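Local coordinates for protein carbohydrate esterase family 2 (CE2) (Chaetomium olivicolor, PDB 4XVH) that probably removes acetyl groups from xylan-type plant polysaccharides, pairing an SGNH-type esterase domain with a jelly-roll beta-sandwich domain, at residues 30-35 with 94-99; 127-132 with 303-308; 197-202 with 244-249. One frame throughout, in Å; residues are numbered along the deposited sequence.

Contact 1 of 3, residues 30-35 with 94-99; sequences SATIGI and NITTDG
The backbone carbonyl of S30 is gripped by two donors from the strand end opposite it. The hydroxyl T97 OG1 gives its proton to S30 O at 2.8 Å, while D98 N reaches the same oxygen at 3.0 Å, the two arriving from opposite faces of the carbonyl plane. With chi1 at 176° the T97 hydroxyl is directed at the S30 carbonyl. T97 OG1 in turn accepts from G99 N, two residues on, forming an ST turn as the chain leaves the strand. D98 folds back in its turn: OD1 takes the S30 N proton at 3.0 Å, met from above the carboxylate plane, and also accepts from T29 N, so one carboxylate oxygen ties down two successive amides.

Beyond this end the pairing is regular and antiparallel, and the axes of 31-35 and 94-97 approach to 4.6 Å. T32 and T96 form the hydrogen-bonded pair, T32 N to T96 O at 2.8 Å and T96 N to T32 O at 2.9 Å, flanked by the non-hydrogen-bonded pairs A31–T97 and I33–I95. Strands 31-40 and 88-97 are the two central members of a four-stranded sheet, flanked by strands 63-65 and 14-15, in the jelly-roll beta-sandwich of the N-terminal domain. On the face bearing A31, I33, I95 and T97, the two isoleucines lie side by side, I33 CG2 against I95 CD1 at 4.1 Å; F24 and F26 of strand 21-28 cover A31, I95 and T97 from the other sheet. The threonines T32 and T96 occupy the other face, where T96 OG1 comes alongside T32 CB and T32 OG1 is hydrogen-bonded to S65 OG of the neighbouring strand. A further backbone bond runs from G34 N to N94 O.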
loop_
_atom_site.group_PDB
_atom_site.type_symbol
_atom_site.label_atom_id
_atom_site.label_comp_id
_atom_site.label_asym_id
_atom_site.label_seq_id
_atom_site.Cartn_x
_atom_site.Cartn_y
_atom_site.Cartn_z
ATOM N N SER A 30 -1.094 29.619 -8.236
ATOM C CA SER A 30 -0.193 28.825 -7.410
ATOM C C SER A 30 -0.844 28.330 -6.122
ATOM O O SER A 30 -1.728 28.996 -5.567
ATOM C CB SER A 30 1.058 29.650 -7.065
ATOM O OG SER A 30 1.931 28.897 -6.241
ATOM N N ALA A 31 -0.392 27.164 -5.658
ATOM C CA ALA A 31 -0.761 26.638 -4.341
ATOM C C ALA A 31 0.469 26.025 -3.671
ATOM O O ALA A 31 1.376 25.522 -4.343
ATOM C CB ALA A 31 -1.890 25.602 -4.456
ATOM N N THR A 32 0.503 26.083 -2.344
ATOM C CA THR A 32 1.614 25.485 -1.605
ATOM C C THR A 32 1.106 24.573 -0.500
ATOM O O THR A 32 0.256 24.960 0.308
ATOM C CB THR A 32 2.546 26.555 -0.986
ATOM O OG1 THR A 32 3.006 27.450 -2.007
ATOM C CG2 THR A 32 3.757 25.885 -0.335
ATOM N N ILE A 33 1.606 23.340 -0.500
ATOM C CA ILE A 33 1.336 22.393 0.575
ATOM C C ILE A 33 2.421 22.537 1.608
ATOM O O ILE A 33 3.511 22.041 1.420
ATOM C CB ILE A 33 1.287 20.958 0.068
ATOM C CG1 ILE A 33 0.289 20.841 -1.074
ATOM C CG2 ILE A 33 0.929 20.017 1.204
ATOM C CD1 ILE A 33 0.446 19.581 -1.870
ATOM N N GLY A 34 2.130 23.255 2.688
ATOM C CA GLY A 34 3.126 23.471 3.714
ATOM C C GLY A 34 3.595 22.161 4.334
ATOM O O GLY A 34 2.860 21.191 4.394
ATOM N N ILE A 35 4.832 22.147 4.799
ATOM C CA ILE A 35 5.381 20.994 5.485
ATOM C C ILE A 35 5.833 21.416 6.871
ATOM O O ILE A 35 6.672 22.298 7.016
ATOM C CB ILE A 35 6.551 20.378 4.701
ATOM C CG1 ILE A 35 6.006 19.744 3.409
ATOM C CG2 ILE A 35 7.322 19.362 5.561
ATOM C CD1 ILE A 35 7.026 18.970 2.611
ATOM N N ASN A 94 -0.004 23.764 6.798
ATOM C CA ASN A 94 -1.182 24.313 6.145
ATOM C C ASN A 94 -1.039 24.465 4.630
ATOM O O ASN A 94 0.053 24.659 4.109
ATOM C CB ASN A 94 -1.534 25.644 6.774
ATOM C CG ASN A 94 -1.994 25.487 8.210
ATOM O OD1 ASN A 94 -2.745 24.568 8.539
ATOM N ND2 ASN A 94 -1.580 26.431 9.070
ATOM N N ILE A 95 -2.167 24.354 3.937
ATOM C CA ILE A 95 -2.197 24.478 2.498
ATOM C C ILE A 95 -2.718 25.841 2.111
ATOM O O ILE A 95 -3.761 26.266 2.607
ATOM C CB ILE A 95 -3.059 23.392 1.870
ATOM C CG1 ILE A 95 -2.531 22.026 2.339
ATOM C CG2 ILE A 95 -3.063 23.556 0.342
ATOM C CD1 ILE A 95 -3.109 20.816 1.632
ATOM N N THR A 96 -1.984 26.530 1.239
ATOM C CA THR A 96 -2.330 27.905 0.873
ATOM C C THR A 96 -2.395 28.054 -0.646
ATOM O O THR A 96 -1.864 27.230 -1.366
ATOM C CB THR A 96 -1.314 28.912 1.426
ATOM O OG1 THR A 96 -0.015 28.588 0.920
ATOM C CG2 THR A 96 -1.287 28.882 2.948
ATOM N N THR A 97 -3.073 29.097 -1.114
ATOM C CA THR A 97 -3.092 29.429 -2.537
ATOM C C THR A 97 -2.985 30.932 -2.708
ATOM O O THR A 97 -3.261 31.678 -1.772
ATOM C CB THR A 97 -4.371 28.933 -3.246
ATOM O OG1 THR A 97 -4.348 29.369 -4.607
ATOM C CG2 THR A 97 -5.620 29.496 -2.586
ATOM N N ASP A 98 -2.583 31.378 -3.890
ATOM C CA ASP A 98 -2.569 32.807 -4.175
ATOM C C ASP A 98 -3.934 33.309 -4.655
ATOM O O ASP A 98 -4.101 34.488 -4.932
ATOM C CB ASP A 98 -1.487 33.144 -5.197
ATOM C CG ASP A 98 -1.805 32.628 -6.596
ATOM O OD1 ASP A 98 -2.622 31.699 -6.758
ATOM O OD2 ASP A 98 -1.199 33.151 -7.547
ATOM N N GLY A 99 -4.908 32.411 -4.748
ATOM C CA GLY A 99 -6.263 32.790 -5.122
ATOM C C GLY A 99 -7.204 32.267 -4.053
ATOM O O GLY A 99 -7.134 32.704 -2.906
#

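Contact 2 of 3, residues 127-132 with 303-308; sequences GTFPCT and CDYHPN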
loop_
_atom_site.group_PDB
_atom_site.type_symbol
_atom_site.label_atom_id
_atom_site.label_comp_id
_atom_site.label_asym_id
_atom_site.label_seq_id
_atom_site.Cartn_x
_atom_site.Cartn_y
_atom_site.Cartn_z
ATOM N N GLY A 127 13.113 0.762 -9.785
ATOM C CA GLY A 127 14.543 0.495 -9.878
ATOM C C GLY A 127 14.857 -0.442 -11.037
ATOM O O GLY A 127 14.015 -1.232 -11.442
ATOM N N THR A 128 16.060 -0.332 -11.587
ATOM C CA THR A 128 16.545 -1.265 -12.592
ATOM C C THR A 128 17.447 -2.271 -11.876
ATOM O O THR A 128 18.458 -1.861 -11.312
ATOM C CB THR A 128 17.365 -0.546 -13.693
ATOM O OG1 THR A 128 16.639 0.582 -14.207
ATOM C CG2 THR A 128 17.728 -1.509 -14.825
ATOM N N PHE A 129 17.094 -3.554 -11.849
ATOM C CA PHE A 129 17.973 -4.515 -11.170
ATOM C C PHE A 129 19.333 -4.540 -11.873
ATOM O O PHE A 129 19.383 -4.480 -13.086
ATOM C CB PHE A 129 17.361 -5.919 -11.142
ATOM C CG PHE A 129 18.176 -6.915 -10.361
ATOM C CD1 PHE A 129 19.222 -7.597 -10.959
ATOM C CD2 PHE A 129 17.894 -7.160 -9.026
ATOM C CE1 PHE A 129 19.970 -8.498 -10.244
ATOM C CE2 PHE A 129 18.642 -8.061 -8.303
ATOM C CZ PHE A 129 19.683 -8.729 -8.912
ATOM N N PRO A 130 20.438 -4.591 -11.110
ATOM C CA PRO A 130 20.524 -4.573 -9.647
ATOM C C PRO A 130 20.544 -3.136 -9.120
ATOM O O PRO A 130 21.159 -2.288 -9.769
ATOM C CB PRO A 130 21.858 -5.283 -9.366
ATOM C CG PRO A 130 22.686 -4.949 -10.547
ATOM C CD PRO A 130 21.733 -4.930 -11.723
ATOM N N CYS A 131 19.902 -2.871 -7.986
ATOM C CA CYS A 131 19.874 -1.522 -7.432
ATOM C C CYS A 131 19.592 -1.559 -5.938
ATOM O O CYS A 131 18.975 -2.509 -5.435
ATOM C CB CYS A 131 18.830 -0.649 -8.149
ATOM S SG CYS A 131 17.155 -1.423 -8.261
ATOM N N THR A 132 20.066 -0.536 -5.226
ATOM C CA THR A 132 19.699 -0.359 -3.820
ATOM C C THR A 132 18.385 0.406 -3.702
ATOM O O THR A 132 18.216 1.476 -4.288
ATOM C CB THR A 132 20.818 0.372 -3.050
ATOM O OG1 THR A 132 21.971 -0.478 -3.027
ATOM C CG2 THR A 132 20.389 0.663 -1.635
ATOM N N CYS A 303 14.496 -3.511 -7.654
ATOM C CA CYS A 303 15.573 -3.717 -6.665
ATOM C C CYS A 303 15.273 -4.957 -5.843
ATOM O O CYS A 303 14.126 -5.165 -5.414
ATOM C CB CYS A 303 15.723 -2.511 -5.735
ATOM S SG CYS A 303 15.909 -0.988 -6.642
ATOM N N ASP A 304 16.312 -5.764 -5.609
ATOM C CA ASP A 304 16.203 -6.916 -4.697
ATOM C C ASP A 304 15.098 -7.870 -5.144
ATOM O O ASP A 304 14.326 -8.387 -4.322
ATOM C CB ASP A 304 15.980 -6.420 -3.258
ATOM C CG ASP A 304 17.180 -5.622 -2.735
ATOM O OD1 ASP A 304 18.321 -6.098 -2.937
ATOM O OD2 ASP A 304 16.986 -4.522 -2.152
ATOM N N TYR A 305 15.029 -8.092 -6.462
ATOM C CA TYR A 305 14.044 -9.000 -7.074
ATOM C C TYR A 305 12.583 -8.663 -6.810
ATOM O O TYR A 305 11.727 -9.560 -6.867
ATOM C CB TYR A 305 14.315 -10.449 -6.638
ATOM C CG TYR A 305 15.749 -10.830 -6.895
ATOM C CD1 TYR A 305 16.153 -11.272 -8.143
ATOM C CD2 TYR A 305 16.717 -10.690 -5.907
ATOM C CE1 TYR A 305 17.480 -11.591 -8.393
ATOM C CE2 TYR A 305 18.042 -11.011 -6.155
ATOM C CZ TYR A 305 18.407 -11.456 -7.403
ATOM O OH TYR A 305 19.721 -11.772 -7.666
ATOM N N HIS A 306 12.268 -7.393 -6.551
ATOM C CA HIS A 306 10.859 -7.039 -6.360
ATOM C C HIS A 306 10.189 -6.811 -7.699
ATOM O O HIS A 306 10.867 -6.594 -8.706
ATOM C CB HIS A 306 10.695 -5.813 -5.451
ATOM C CG HIS A 306 10.860 -6.151 -4.007
ATOM N ND1 HIS A 306 12.062 -6.583 -3.494
ATOM C CD2 HIS A 306 9.958 -6.232 -2.993
ATOM C CE1 HIS A 306 11.911 -6.849 -2.206
ATOM N NE2 HIS A 306 10.641 -6.657 -1.885
ATOM N N PRO A 307 8.846 -6.915 -7.725
ATOM C CA PRO A 307 8.166 -6.743 -9.018
ATOM C C PRO A 307 8.381 -5.349 -9.627
ATOM O O PRO A 307 8.386 -4.328 -8.908
ATOM C CB PRO A 307 6.688 -6.990 -8.667
ATOM C CG PRO A 307 6.743 -7.960 -7.443
ATOM C CD PRO A 307 7.933 -7.421 -6.668
ATOM N N ASN A 308 8.580 -5.312 -10.939
ATOM C CA ASN A 308 8.740 -4.036 -11.635
ATOM C C ASN A 308 7.378 -3.505 -12.076
ATOM O O ASN A 308 6.353 -4.050 -11.690
ATOM C CB ASN A 308 9.698 -4.170 -12.828
ATOM C CG ASN A 308 9.210 -5.133 -13.892
ATOM O OD1 ASN A 308 8.049 -5.555 -13.908
ATOM N ND2 ASN A 308 10.103 -5.446 -14.838
HETATM O O HOH W 1 18.944 -5.140 -6.397
#
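F129 and Y305 meet obliquely, their ring planes 44° apart and their centroids separated by 4.5 Å. The end of the phenylalanine ring does the touching: CE2 lies over one face of the tyrosine, offset toward the rim, and F129 CZ comes to 3.4 Å from Y305 CZ. With CG anti to the backbone N (chi1 -175°), F129 carries its ring across to Y305, while D304 N lies at the ring's edge and P130 CB rests on one of its faces. V301 also packs against this phenylalanine.

Beside the rings C131 and C303 are joined covalently, SG to SG at 2.1 Å with chi3 of -111°, and C303 SG also packs on the CA of G127. A water bridges the two segments near the disulfide, accepting from C131 N at 2.9 Å and from D304 N at 2.8 Å. D304 OD2 is hydrogen-bonded to Y123 OH, and C303 makes a backbone hydrogen bond with G124.

Just beyond, H306 lines the pocket that holds the polyether. Its ND1 makes weak hydrogen bonds to C303 O and D304 O, and NE2 is hydrogen-bonded to S118 OG, consistent with the Ser–His pair of SGNH hydrolases. No direct hydrogen bond joins 127-132 to 303-308, which are held by the disulfide, the ring contact and the bridging water; the covalent link probably restrains the backbone that carries H306.

Contact 3 of 3, residues 197-202 with 244-249; sequences YPFPRS and KHYPRA
The ring of F199 is sandwiched, H245 lying over the centre of one face and Y197 CD2 over the centre of the other. Against H245 it forms a face-to-face stack, with planes only 4° apart and centroids at 3.5 Å; the closest atoms are F199 CE2 and H245 NE2 at 3.4 Å. Y246 meets the same phenylalanine at its edge. Here the pair is offset edge-to-face, planes at 65°, the F199 edge turned toward the face of the tyrosine and F199 CD1 standing 3.2 Å from Y246 OH. Chi1 of -72° places F199 CG beside its backbone N and anti to the carbonyl carbon, a setting that carries the ring across to the other loop and between its neighbours.

Y246 OH also lies at the edge of the Y197 ring, 3.8 Å from Y197 CE2. The two tyrosine hydroxyls share a water, 2.8 Å from Y197 OH and 2.6 Å from Y246 OH, and this water donates to P200 O. The phenolic ends are thus linked through one water beside the aromatic cluster. Outside the two segments, Y188 packs edge-to-face on Y197, and R7 makes a cation-pi contact with that ring.

Farther out, the guanidinium groups of R201 and R248 come close, R201 NH2 to R248 NH2 at 3.2 Å; both carry donors and like charge, so the approach is probably unfavourable in itself. The turn Y246–A249 is type I, closed by A249 N to Y246 O, and leads directly into strand 250-254. In this way an aromatic cluster packs the loop entering strand 207-211 against the helix-to-strand turn entering strand 250-254, adjacent parallel strands of the alpha/beta SGNH hydrolase domain.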
loop_
_atom_site.group_PDB
_atom_site.type_symbol
_atom_site.label_atom_id
_atom_site.label_comp_id
_atom_site.label_asym_id
_atom_site.label_seq_id
_atom_site.Cartn_x
_atom_site.Cartn_y
_atom_site.Cartn_z
ATOM N N TYR A 197 -5.832 3.506 15.675
ATOM C CA TYR A 197 -6.823 3.753 14.607
ATOM C C TYR A 197 -8.243 3.483 15.107
ATOM O O TYR A 197 -8.555 2.364 15.493
ATOM C CB TYR A 197 -6.544 2.888 13.364
ATOM C CG TYR A 197 -7.433 3.232 12.160
ATOM C CD1 TYR A 197 -7.491 4.540 11.637
ATOM C CD2 TYR A 197 -8.193 2.251 11.543
ATOM C CE1 TYR A 197 -8.298 4.846 10.536
ATOM C CE2 TYR A 197 -8.994 2.536 10.439
ATOM C CZ TYR A 197 -9.048 3.838 9.947
ATOM O OH TYR A 197 -9.865 4.103 8.875
ATOM N N PRO A 198 -9.121 4.502 15.073
ATOM C CA PRO A 198 -10.448 4.278 15.656
ATOM C C PRO A 198 -11.433 3.596 14.698
ATOM O O PRO A 198 -12.574 3.401 15.086
ATOM C CB PRO A 198 -10.918 5.694 16.016
ATOM C CG PRO A 198 -10.241 6.592 15.083
ATOM C CD PRO A 198 -8.937 5.895 14.630
ATOM N N PHE A 199 -11.006 3.230 13.490
ATOM C CA PHE A 199 -11.956 2.666 12.517
ATOM C C PHE A 199 -13.220 3.557 12.359
ATOM O O PHE A 199 -14.359 3.123 12.629
ATOM C CB PHE A 199 -12.302 1.237 12.931
ATOM C CG PHE A 199 -11.152 0.283 12.697
ATOM C CD1 PHE A 199 -10.925 -0.229 11.423
ATOM C CD2 PHE A 199 -10.268 -0.031 13.720
ATOM C CE1 PHE A 199 -9.833 -1.067 11.160
ATOM C CE2 PHE A 199 -9.171 -0.886 13.484
ATOM C CZ PHE A 199 -8.950 -1.401 12.194
ATOM N N PRO A 200 -13.016 4.823 11.944
ATOM C CA PRO A 200 -14.165 5.722 11.784
ATOM C C PRO A 200 -15.078 5.208 10.685
ATOM O O PRO A 200 -14.602 4.638 9.685
ATOM C CB PRO A 200 -13.529 7.053 11.373
ATOM C CG PRO A 200 -12.262 6.609 10.673
ATOM C CD PRO A 200 -11.767 5.474 11.520
ATOM N N ARG A 201 -16.365 5.429 10.867
ATOM C CA ARG A 201 -17.371 4.886 9.969
ATOM C C ARG A 201 -17.395 5.635 8.637
ATOM O O ARG A 201 -18.078 5.232 7.689
ATOM C CB ARG A 201 -18.744 4.939 10.677
ATOM C CG ARG A 201 -19.864 4.165 9.969
ATOM C CD ARG A 201 -19.386 2.778 9.600
ATOM N NE ARG A 201 -20.400 1.952 8.941
ATOM C CZ ARG A 201 -20.710 2.052 7.654
ATOM N NH1 ARG A 201 -20.135 2.995 6.897
ATOM N NH2 ARG A 201 -21.622 1.235 7.124
ATOM N N SER A 202 -16.659 6.745 8.569
ATOM C CA SER A 202 -16.469 7.461 7.306
ATOM C C SER A 202 -15.675 6.612 6.309
ATOM O O SER A 202 -15.725 6.848 5.075
ATOM C CB SER A 202 -15.762 8.809 7.541
ATOM O OG SER A 202 -14.546 8.688 8.289
ATOM N N LYS A 244 -14.557 -7.676 12.266
ATOM C CA LYS A 244 -15.113 -6.992 13.438
ATOM C C LYS A 244 -15.474 -5.545 13.072
ATOM O O LYS A 244 -16.455 -4.983 13.576
ATOM C CB LYS A 244 -14.122 -7.014 14.608
ATOM C CG LYS A 244 -14.016 -8.367 15.302
ATOM C CD LYS A 244 -13.107 -8.307 16.547
ATOM C CE LYS A 244 -13.421 -9.443 17.551
ATOM N NZ LYS A 244 -12.256 -10.325 17.906
ATOM N N HIS A 245 -14.681 -4.945 12.177
ATOM C CA HIS A 245 -14.918 -3.557 11.790
ATOM C C HIS A 245 -15.671 -3.418 10.474
ATOM O O HIS A 245 -16.497 -2.532 10.315
ATOM C CB HIS A 245 -13.593 -2.810 11.701
ATOM C CG HIS A 245 -12.788 -2.878 12.962
ATOM N ND1 HIS A 245 -13.188 -2.262 14.131
ATOM C CD2 HIS A 245 -11.623 -3.508 13.245
ATOM C CE1 HIS A 245 -12.294 -2.495 15.074
ATOM N NE2 HIS A 245 -11.335 -3.251 14.564
ATOM N N TYR A 246 -15.356 -4.293 9.523
ATOM C CA TYR A 246 -15.936 -4.216 8.194
ATOM C C TYR A 246 -16.619 -5.538 7.844
ATOM O O TYR A 246 -16.157 -6.276 6.980
ATOM C CB TYR A 246 -14.851 -3.887 7.153
ATOM C CG TYR A 246 -13.966 -2.700 7.494
ATOM C CD1 TYR A 246 -14.500 -1.508 7.992
ATOM C CD2 TYR A 246 -12.593 -2.765 7.292
ATOM C CE1 TYR A 246 -13.665 -0.410 8.293
ATOM C CE2 TYR A 246 -11.764 -1.694 7.598
ATOM C CZ TYR A 246 -12.307 -0.518 8.091
ATOM O OH TYR A 246 -11.461 0.546 8.366
ATOM N N PRO A 247 -17.714 -5.847 8.531
ATOM C CA PRO A 247 -18.327 -7.174 8.379
ATOM C C PRO A 247 -18.829 -7.480 6.969
ATOM O O PRO A 247 -18.958 -8.652 6.615
ATOM C CB PRO A 247 -19.509 -7.130 9.352
ATOM C CG PRO A 247 -19.800 -5.693 9.515
ATOM C CD PRO A 247 -18.502 -4.956 9.392
ATOM N N ARG A 248 -19.139 -6.455 6.189
ATOM C CA ARG A 248 -19.699 -6.690 4.859
ATOM C C ARG A 248 -18.616 -6.721 3.771
ATOM O O ARG A 248 -18.918 -6.918 2.611
ATOM C CB ARG A 248 -20.724 -5.609 4.510
ATOM C CG ARG A 248 -21.981 -5.570 5.399
ATOM C CD ARG A 248 -22.800 -4.283 5.132
ATOM N NE ARG A 248 -22.085 -3.053 5.516
ATOM C CZ ARG A 248 -21.422 -2.242 4.680
ATOM N NH1 ARG A 248 -21.356 -2.506 3.371
ATOM N NH2 ARG A 248 -20.812 -1.157 5.157
ATOM N N ALA A 249 -17.361 -6.491 4.119
ATOM C CA ALA A 249 -16.352 -6.400 3.054
ATOM C C ALA A 249 -16.087 -7.755 2.418
ATOM O O ALA A 249 -16.167 -8.783 3.102
ATOM C CB ALA A 249 -15.038 -5.837 3.604
HETATM O O HOH W 2 -12.314 2.831 9.319
#

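In the fold
Contact 1 belongs to the N-terminal beta-sandwich, whereas contacts 2 and 3 lie in the esterase domain, on opposite sides of the chain's centre with their own centres about 35 Å apart. Contacts 1 and 2 are surface contacts; contact 3 is partly buried, and none is fully core. Their chemistry follows their elements: neighbouring strands in contact 1 rely on backbone hydrogen bonds, with side-chain bonds at one end, while within contact 2 and within contact 3 the paired segments share no direct hydrogen bond. Contact 2 substitutes a disulfide beside the ligand pocket, and contact 3 a stacked aromatic cluster where two loops lead into adjacent parallel strands. Waters bridge both loop contacts.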